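Nidogen-1 (Mus musculus, PDB 1GL4) binds laminin, collagen IV and perlecan in basement membranes, the fragment here combining an EGF-like domain with the G2 beta-barrel. Local coordinates at residues A[105-110]-A[225-230]; A[209-214]-A[219-224]; A[258-261]-A[266-269]. All blocks are in the same frame, centred on the assembly; numbering follows the deposited sequence.

Contact 1 (A[105-110]-A[225-230]); sequences LAPIGG and YQWRQT
The Trp227 indole carries Pro107 over one face and Leu105 at its edge. Pro107 lays CB almost squarely on the six-membered ring, 3.8 Å from the centroid and only 6° off the ring normal, a CH-pi contact. Its CG sits nearer the rim, 3.7 Å from Trp227 CE2. Leu105 comes in near the indole plane, with Leu105 CD2 3.5 Å from Trp227 CZ2, and the two side chains cross at about a right angle. The same methyl, Leu105 CD2, also grazes Tyr225 CE1 at 4.4 Å, approaching that ring obliquely. Within the strand the two aromatics brace each other: Trp227 NE1 stands 3.4 Å above the Tyr225 plane, over the ring centre, and the indole's nitrogen edge points at the face of the Tyr225 ring. Trp227 holds CG anti to its carbonyl carbon (chi1 -78°), which carries the indole inward against Pro107 of the helix segment. Barrel residues close in around the site, Val140 touching both aromatics and Phe142 meeting Leu105, while the Tyr225 hydroxyl bonds to the carbonyl of Pro104. This places the contact inside the G2 beta-barrel, where the internal helix meets the wall, as in the GFP clan. No hydrogen bond spans the two segments; all four touching residues are buried, so shape and ring-face contact set the fit here rather than polar pairing.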
loop_
_atom_site.group_PDB
_atom_site.type_symbol
_atom_site.label_atom_id
_atom_site.label_comp_id
_atom_site.label_asym_id
_atom_site.label_seq_id
_atom_site.Cartn_x
_atom_site.Cartn_y
_atom_site.Cartn_z
ATOM N N LEU A 105 3.095 -6.583 -10.743
ATOM C CA LEU A 105 2.189 -6.971 -9.660
ATOM C C LEU A 105 2.005 -5.997 -8.496
ATOM O O LEU A 105 2.013 -6.402 -7.331
ATOM C CB LEU A 105 2.616 -8.336 -9.116
ATOM C CG LEU A 105 2.861 -9.400 -10.195
ATOM C CD1 LEU A 105 3.363 -10.685 -9.551
ATOM C CD2 LEU A 105 1.578 -9.651 -10.965
ATOM N N ALA A 106 1.803 -4.724 -8.813
ATOM C CA ALA A 106 1.597 -3.705 -7.795
ATOM C C ALA A 106 0.467 -4.054 -6.814
ATOM O O ALA A 106 0.513 -3.654 -5.651
ATOM C CB ALA A 106 1.314 -2.364 -8.459
ATOM N N PRO A 107 -0.575 -4.779 -7.275
ATOM C CA PRO A 107 -1.680 -5.145 -6.379
ATOM C C PRO A 107 -1.258 -5.948 -5.145
ATOM O O PRO A 107 -2.051 -6.134 -4.219
ATOM C CB PRO A 107 -2.619 -5.927 -7.294
ATOM C CG PRO A 107 -2.447 -5.221 -8.601
ATOM C CD PRO A 107 -0.937 -5.067 -8.677
ATOM N N ILE A 108 -0.021 -6.441 -5.135
ATOM C CA ILE A 108 0.471 -7.172 -3.972
ATOM C C ILE A 108 0.462 -6.172 -2.816
ATOM O O ILE A 108 0.074 -6.502 -1.696
ATOM C CB ILE A 108 1.910 -7.706 -4.195
ATOM C CG1 ILE A 108 1.873 -8.941 -5.098
ATOM C CG2 ILE A 108 2.560 -8.054 -2.860
ATOM C CD1 ILE A 108 3.258 -9.473 -5.456
ATOM N N GLY A 109 0.880 -4.944 -3.104
ATOM C CA GLY A 109 0.888 -3.903 -2.095
ATOM C C GLY A 109 -0.386 -3.079 -2.190
ATOM O O GLY A 109 -0.809 -2.450 -1.221
ATOM N N GLY A 110 -1.003 -3.099 -3.368
ATOM C CA GLY A 110 -2.229 -2.352 -3.592
ATOM C C GLY A 110 -3.391 -2.625 -2.642
ATOM O O GLY A 110 -4.251 -1.760 -2.460
ATOM N N TYR A 225 -3.388 -7.891 -18.340
ATOM C CA TYR A 225 -3.660 -8.936 -17.358
ATOM C C TYR A 225 -4.980 -8.687 -16.651
ATOM O O TYR A 225 -5.473 -7.558 -16.610
ATOM C CB TYR A 225 -2.506 -9.133 -16.348
ATOM C CG TYR A 225 -1.979 -7.940 -15.555
ATOM C CD1 TYR A 225 -0.872 -8.099 -14.726
ATOM C CD2 TYR A 225 -2.553 -6.671 -15.640
ATOM C CE1 TYR A 225 -0.342 -7.041 -14.002
ATOM C CE2 TYR A 225 -2.023 -5.594 -14.909
ATOM C CZ TYR A 225 -0.913 -5.796 -14.093
ATOM O OH TYR A 225 -0.354 -4.759 -13.377
ATOM N N GLN A 226 -5.574 -9.758 -16.136
ATOM C CA GLN A 226 -6.850 -9.661 -15.443
ATOM C C GLN A 226 -6.706 -10.042 -13.981
ATOM O O GLN A 226 -6.238 -11.138 -13.660
ATOM C CB GLN A 226 -7.892 -10.582 -16.088
ATOM C CG GLN A 226 -9.273 -10.472 -15.438
ATOM C CD GLN A 226 -10.264 -11.498 -15.964
ATOM O OE1 GLN A 226 -10.134 -12.696 -15.706
ATOM N NE2 GLN A 226 -11.261 -11.030 -16.707
ATOM N N TRP A 227 -7.114 -9.132 -13.103
ATOM C CA TRP A 227 -7.065 -9.369 -11.666
ATOM C C TRP A 227 -8.444 -9.771 -11.139
ATOM O O TRP A 227 -9.449 -9.139 -11.462
ATOM C CB TRP A 227 -6.578 -8.115 -10.933
ATOM C CG TRP A 227 -5.106 -7.951 -11.025
ATOM C CD1 TRP A 227 -4.407 -7.328 -12.021
ATOM C CD2 TRP A 227 -4.134 -8.515 -10.142
ATOM N NE1 TRP A 227 -3.056 -7.476 -11.814
ATOM C CE2 TRP A 227 -2.860 -8.202 -10.668
ATOM C CE3 TRP A 227 -4.213 -9.260 -8.958
ATOM C CZ2 TRP A 227 -1.672 -8.612 -10.049
ATOM C CZ3 TRP A 227 -3.030 -9.669 -8.343
ATOM C CH2 TRP A 227 -1.779 -9.344 -8.891
ATOM N N ARG A 228 -8.479 -10.829 -10.339
ATOM C CA ARG A 228 -9.726 -11.329 -9.763
ATOM C C ARG A 228 -9.485 -11.558 -8.269
ATOM O O ARG A 228 -8.521 -12.222 -7.904
ATOM C CB ARG A 228 -10.115 -12.651 -10.438
ATOM C CG ARG A 228 -10.238 -12.577 -11.963
ATOM C CD ARG A 228 -10.662 -13.924 -12.571
ATOM N NE ARG A 228 -9.645 -14.962 -12.405
ATOM C CZ ARG A 228 -8.533 -15.051 -13.131
ATOM N NH1 ARG A 228 -8.279 -14.166 -14.090
ATOM N NH2 ARG A 228 -7.666 -16.026 -12.895
ATOM N N GLN A 229 -10.341 -11.018 -7.404
ATOM C CA GLN A 229 -10.127 -11.209 -5.971
ATOM C C GLN A 229 -11.388 -11.323 -5.106
ATOM O O GLN A 229 -12.443 -10.759 -5.414
ATOM C CB GLN A 229 -9.211 -10.095 -5.431
ATOM C CG GLN A 229 -9.801 -8.687 -5.479
ATOM C CD GLN A 229 -8.750 -7.588 -5.291
ATOM O OE1 GLN A 229 -7.886 -7.670 -4.413
ATOM N NE2 GLN A 229 -8.834 -6.545 -6.116
ATOM N N THR A 230 -11.261 -12.077 -4.019
ATOM C CA THR A 230 -12.357 -12.281 -3.081
ATOM C C THR A 230 -11.832 -11.963 -1.685
ATOM O O THR A 230 -10.857 -12.554 -1.221
ATOM C CB THR A 230 -12.866 -13.726 -3.140
ATOM O OG1 THR A 230 -13.422 -13.970 -4.439
ATOM C CG2 THR A 230 -13.939 -13.967 -2.077
#

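Contact 2 (A[209-214]-A[219-224]); sequences VMEPDQ and PSHTHI
His221 and Glu211 meet near the end of a beta hairpin formed by strands 198-210 and 221-232, with His221 NE2 giving a hydrogen bond of 2.9 Å to Glu211 OE2. The bond is nearly straight at 169°, lies close to the imidazole plane, and falls on the anti lone pair of the carboxylate oxygen. Carboxylate and ring planes are turned 36° apart. The neighbouring carboxylate would probably favour a protonated His221. Beside this bond the imidazole rests on Val209: Val209 CB sits 3.6 Å from His221 CE1 in an off-centre CH-pi contact, and the Val209 carbonyl oxygen stands over one ring face, 3.7 Å above the plane. Along the strand, His223 steadies the first ring from its other nitrogen: His221 ND1 and His223 NE2 are joined by a hydrogen bond of 2.8 Å, in which either nitrogen could be the donor, while His223 CD2 rests 3.9 Å from Val209 CG2. Replacing His221 with an alanine would probably leave the Glu211 carboxylate without its ring partner, uncover Val209 and set the His223 imidazole free to turn. Two things aim these groups. Glu211 has left the strand, and a bend at chi2 folds its carboxylate back toward the hairpin; His221 keeps CG between its backbone N and carbonyl carbon (chi1 41°), which swings the ring over Val209. Farther out, the backbone of Met210 bonds to Ser182, and Glu211 also packs on Pro178. The backbone fixes the pairing beneath: Val209 and His221 form an antiparallel hydrogen-bonded pair, with Val209 N to His221 O at 2.8 Å and His221 N to Val209 O at 3.2 Å.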
loop_
_atom_site.group_PDB
_atom_site.type_symbol
_atom_site.label_atom_id
_atom_site.label_comp_id
_atom_site.label_asym_id
_atom_site.label_seq_id
_atom_site.Cartn_x
_atom_site.Cartn_y
_atom_site.Cartn_z
ATOM N N VAL A 209 6.070 -2.204 -20.593
ATOM C CA VAL A 209 7.417 -2.662 -20.264
ATOM C C VAL A 209 8.454 -1.882 -21.073
ATOM O O VAL A 209 8.436 -1.899 -22.307
ATOM C CB VAL A 209 7.609 -4.165 -20.574
ATOM C CG1 VAL A 209 9.043 -4.578 -20.272
ATOM C CG2 VAL A 209 6.637 -5.002 -19.752
ATOM N N MET A 210 9.348 -1.188 -20.374
ATOM C CA MET A 210 10.411 -0.425 -21.022
ATOM C C MET A 210 11.697 -1.253 -20.969
ATOM O O MET A 210 12.104 -1.718 -19.899
ATOM C CB MET A 210 10.619 0.912 -20.311
ATOM C CG MET A 210 9.415 1.840 -20.359
ATOM S SD MET A 210 9.737 3.414 -19.517
ATOM C CE MET A 210 10.596 4.318 -20.826
ATOM N N GLU A 211 12.324 -1.440 -22.127
ATOM C CA GLU A 211 13.554 -2.226 -22.242
ATOM C C GLU A 211 14.734 -1.639 -21.459
ATOM O O GLU A 211 14.785 -0.436 -21.212
ATOM C CB GLU A 211 13.926 -2.378 -23.720
ATOM C CG GLU A 211 12.956 -3.247 -24.514
ATOM C CD GLU A 211 13.102 -4.730 -24.191
ATOM O OE1 GLU A 211 14.245 -5.229 -24.250
ATOM O OE2 GLU A 211 12.086 -5.397 -23.886
ATOM N N PRO A 212 15.701 -2.493 -21.066
ATOM C CA PRO A 212 16.898 -2.109 -20.305
ATOM C C PRO A 212 17.522 -0.800 -20.768
ATOM O O PRO A 212 17.804 -0.618 -21.951
ATOM C CB PRO A 212 17.831 -3.297 -20.508
ATOM C CG PRO A 212 16.884 -4.439 -20.554
ATOM C CD PRO A 212 15.768 -3.917 -21.443
ATOM N N ASP A 213 17.735 0.105 -19.818
ATOM C CA ASP A 213 18.308 1.413 -20.107
ATOM C C ASP A 213 19.781 1.336 -20.503
ATOM O O ASP A 213 20.670 1.606 -19.694
ATOM C CB ASP A 213 18.134 2.329 -18.893
ATOM C CG ASP A 213 18.732 3.703 -19.109
ATOM O OD1 ASP A 213 18.412 4.340 -20.136
ATOM O OD2 ASP A 213 19.522 4.145 -18.247
ATOM N N GLN A 214 20.025 0.955 -21.754
ATOM C CA GLN A 214 21.378 0.849 -22.290
ATOM C C GLN A 214 21.353 1.276 -23.752
ATOM O O GLN A 214 20.286 1.343 -24.368
ATOM C CB GLN A 214 21.893 -0.588 -22.178
ATOM C CG GLN A 214 21.122 -1.601 -23.005
ATOM C CD GLN A 214 21.669 -3.007 -22.851
ATOM O OE1 GLN A 214 21.696 -3.559 -21.751
ATOM N NE2 GLN A 214 22.108 -3.597 -23.958
ATOM N N PRO A 219 12.154 -0.286 -28.641
ATOM C CA PRO A 219 10.862 0.328 -28.309
ATOM C C PRO A 219 10.095 -0.416 -27.205
ATOM O O PRO A 219 10.202 -1.635 -27.078
ATOM C CB PRO A 219 10.123 0.306 -29.642
ATOM C CG PRO A 219 11.248 0.483 -30.638
ATOM C CD PRO A 219 12.294 -0.464 -30.100
ATOM N N SER A 220 9.319 0.325 -26.418
ATOM C CA SER A 220 8.538 -0.262 -25.325
ATOM C C SER A 220 7.363 -1.079 -25.858
ATOM O O SER A 220 6.974 -0.936 -27.023
ATOM C CB SER A 220 8.019 0.845 -24.405
ATOM O OG SER A 220 7.143 1.714 -25.106
ATOM N N HIS A 221 6.793 -1.926 -25.002
ATOM C CA HIS A 221 5.667 -2.768 -25.392
ATOM C C HIS A 221 4.671 -2.966 -24.250
ATOM O O HIS A 221 5.049 -3.065 -23.083
ATOM C CB HIS A 221 6.175 -4.122 -25.893
ATOM C CG HIS A 221 7.303 -4.684 -25.086
ATOM N ND1 HIS A 221 7.125 -5.662 -24.132
ATOM C CD2 HIS A 221 8.630 -4.413 -25.103
ATOM C CE1 HIS A 221 8.294 -5.972 -23.598
ATOM N NE2 HIS A 221 9.223 -5.227 -24.169
ATOM N N THR A 222 3.394 -3.030 -24.607
ATOM C CA THR A 222 2.318 -3.184 -23.639
ATOM C C THR A 222 1.796 -4.609 -23.537
ATOM O O THR A 222 1.882 -5.392 -24.489
ATOM C CB THR A 222 1.143 -2.278 -24.003
ATOM O OG1 THR A 222 0.662 -2.635 -25.307
ATOM C CG2 THR A 222 1.580 -0.825 -24.008
ATOM N N HIS A 223 1.243 -4.937 -22.375
ATOM C CA HIS A 223 0.695 -6.264 -22.137
ATOM C C HIS A 223 -0.538 -6.105 -21.253
ATOM O O HIS A 223 -0.698 -5.084 -20.588
ATOM C CB HIS A 223 1.757 -7.153 -21.484
ATOM C CG HIS A 223 2.987 -7.320 -22.326
ATOM N ND1 HIS A 223 3.019 -8.125 -23.445
ATOM C CD2 HIS A 223 4.196 -6.711 -22.267
ATOM C CE1 HIS A 223 4.192 -8.001 -24.041
ATOM N NE2 HIS A 223 4.925 -7.148 -23.348
ATOM N N ILE A 224 -1.407 -7.108 -21.259
ATOM C CA ILE A 224 -2.651 -7.044 -20.495
ATOM C C ILE A 224 -2.806 -8.185 -19.500
ATOM O O ILE A 224 -2.398 -9.311 -19.773
ATOM C CB ILE A 224 -3.870 -7.122 -21.446
ATOM C CG1 ILE A 224 -3.740 -6.080 -22.554
ATOM C CG2 ILE A 224 -5.171 -6.926 -20.660
ATOM C CD1 ILE A 224 -4.667 -6.330 -23.739
#

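Contact 3 (A[258-261]-A[266-269]); sequences VLYN and ILRY
Val258 meets Tyr269 where strands 248-261 and 266-276 pair as an antiparallel beta hairpin in the wall of the G2 barrel; the axes of segments 258-261 and 266-269 approach to 4.7 Å. Val258 CG1 touches the edge of the tyrosine ring, 3.8 Å from Tyr269 CD2, in a non-hydrogen-bonded pair; the hydroxyl of that tyrosine reaches on to the carbonyl of Leu102. Leu259 pairs next with Arg268 through two backbone bonds, Leu259 N to Arg268 O at 2.9 Å and Arg268 N to Leu259 O at 2.8 Å. Their side chains run alongside each other on the opposite face from Val258, and the arginine stays extended from CG to NE. Arg268 is involved in perlecan binding, near His77 and Tyr79, and its NH1 bonds to the backbone of another protein's chain in the assembly. Tyr260 returns to the Val258 face, holding CG anti to the backbone nitrogen (chi1 175°), and brings CD1 to 3.4 Å from Ile266 O; its hydroxyl bonds to the carbonyl of Ile94. Asn261 closes the pairing with Ile266: Asn261 N to Ile266 O is 3.0 Å and straight at 171°, Ile266 N returns a bond to Asn261 O, and Asn261 CB lies 3.9 Å from Ile266 CG2. On that same face, Ile266 CD1 packs tightly over the centre of the Arg268 guanidinium, 3.1 Å above its plane.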
loop_
_atom_site.group_PDB
_atom_site.type_symbol
_atom_site.label_atom_id
_atom_site.label_comp_id
_atom_site.label_asym_id
_atom_site.label_seq_id
_atom_site.Cartn_x
_atom_site.Cartn_y
_atom_site.Cartn_z
ATOM N N VAL A 258 6.522 1.458 -9.517
ATOM C CA VAL A 258 7.014 0.126 -9.175
ATOM C C VAL A 258 8.511 0.124 -9.467
ATOM O O VAL A 258 8.962 0.748 -10.427
ATOM C CB VAL A 258 6.300 -0.995 -9.991
ATOM C CG1 VAL A 258 4.801 -0.929 -9.760
ATOM C CG2 VAL A 258 6.619 -0.865 -11.479
ATOM N N LEU A 259 9.285 -0.566 -8.638
ATOM C CA LEU A 259 10.735 -0.589 -8.830
ATOM C C LEU A 259 11.417 -1.783 -8.182
ATOM O O LEU A 259 11.027 -2.213 -7.105
ATOM C CB LEU A 259 11.338 0.704 -8.255
ATOM C CG LEU A 259 12.859 0.883 -8.118
ATOM C CD1 LEU A 259 13.162 2.357 -7.887
ATOM C CD2 LEU A 259 13.401 0.055 -6.954
ATOM N N TYR A 260 12.432 -2.324 -8.847
ATOM C CA TYR A 260 13.190 -3.429 -8.272
ATOM C C TYR A 260 14.662 -3.053 -8.324
ATOM O O TYR A 260 15.185 -2.724 -9.390
ATOM C CB TYR A 260 12.992 -4.741 -9.034
ATOM C CG TYR A 260 13.878 -5.849 -8.489
ATOM C CD1 TYR A 260 13.663 -6.379 -7.213
ATOM C CD2 TYR A 260 14.990 -6.301 -9.210
ATOM C CE1 TYR A 260 14.538 -7.325 -6.663
ATOM C CE2 TYR A 260 15.867 -7.239 -8.671
ATOM C CZ TYR A 260 15.637 -7.746 -7.398
ATOM O OH TYR A 260 16.511 -8.668 -6.871
ATOM N N ASN A 261 15.318 -3.085 -7.170
ATOM C CA ASN A 261 16.733 -2.758 -7.100
ATOM C C ASN A 261 17.546 -4.020 -6.831
ATOM O O ASN A 261 17.403 -4.667 -5.790
ATOM C CB ASN A 261 16.996 -1.714 -6.011
ATOM C CG ASN A 261 18.463 -1.342 -5.910
ATOM O OD1 ASN A 261 19.253 -2.042 -5.277
ATOM N ND2 ASN A 261 18.840 -0.250 -6.559
ATOM N N ILE A 266 15.561 -5.427 -3.419
ATOM C CA ILE A 266 14.314 -4.977 -2.835
ATOM C C ILE A 266 13.298 -4.582 -3.891
ATOM O O ILE A 266 13.629 -3.925 -4.877
ATOM C CB ILE A 266 14.570 -3.787 -1.880
ATOM C CG1 ILE A 266 13.250 -3.269 -1.313
ATOM C CG2 ILE A 266 15.324 -2.689 -2.615
ATOM C CD1 ILE A 266 13.434 -2.251 -0.202
ATOM N N LEU A 267 12.059 -5.013 -3.679
ATOM C CA LEU A 267 10.955 -4.721 -4.580
ATOM C C LEU A 267 10.112 -3.631 -3.910
ATOM O O LEU A 267 9.747 -3.764 -2.741
ATOM C CB LEU A 267 10.134 -5.999 -4.781
ATOM C CG LEU A 267 8.929 -6.067 -5.713
ATOM C CD1 LEU A 267 9.339 -5.819 -7.163
ATOM C CD2 LEU A 267 8.300 -7.452 -5.569
ATOM N N ARG A 268 9.811 -2.561 -4.646
ATOM C CA ARG A 268 9.029 -1.447 -4.106
ATOM C C ARG A 268 7.772 -1.114 -4.919
ATOM O O ARG A 268 7.803 -1.081 -6.155
ATOM C CB ARG A 268 9.915 -0.194 -4.003
ATOM C CG ARG A 268 11.136 -0.344 -3.085
ATOM C CD ARG A 268 12.009 0.913 -3.103
ATOM N NE ARG A 268 13.134 0.840 -2.167
ATOM C CZ ARG A 268 13.009 0.864 -0.840
ATOM N NH1 ARG A 268 11.808 0.960 -0.285
ATOM N NH2 ARG A 268 14.085 0.791 -0.065
ATOM N N TYR A 269 6.667 -0.874 -4.212
ATOM C CA TYR A 269 5.386 -0.526 -4.831
ATOM C C TYR A 269 4.805 0.697 -4.113
ATOM O O TYR A 269 4.808 0.750 -2.883
ATOM C CB TYR A 269 4.373 -1.672 -4.681
ATOM C CG TYR A 269 4.738 -2.990 -5.325
ATOM C CD1 TYR A 269 4.611 -4.182 -4.610
ATOM C CD2 TYR A 269 5.123 -3.067 -6.666
ATOM C CE1 TYR A 269 4.845 -5.419 -5.207
ATOM C CE2 TYR A 269 5.359 -4.307 -7.278
ATOM C CZ TYR A 269 5.213 -5.474 -6.542
ATOM O OH TYR A 269 5.406 -6.704 -7.128
#

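In the fold
Contact 1 is the core of the three, an apolar meeting of the internal helix with the barrel wall, whereas contact 2 is a surface junction and contact 3 is partly buried. Contacts 1 and 2 share strand 221-232, whose buried portion carries aromatics and whose outer end carries a histidine–glutamate hydrogen bond. Contacts 2 and 3 are both antiparallel hairpins, but contact 3 is more regularly paired and also offers one face to the partner protein. Contacts 1 and 3 touch directly, Tyr269 packing on Ala106 and Ile108, so the perlecan-binding hairpin backs onto the helix segment; contacts 2 and 3 do not meet.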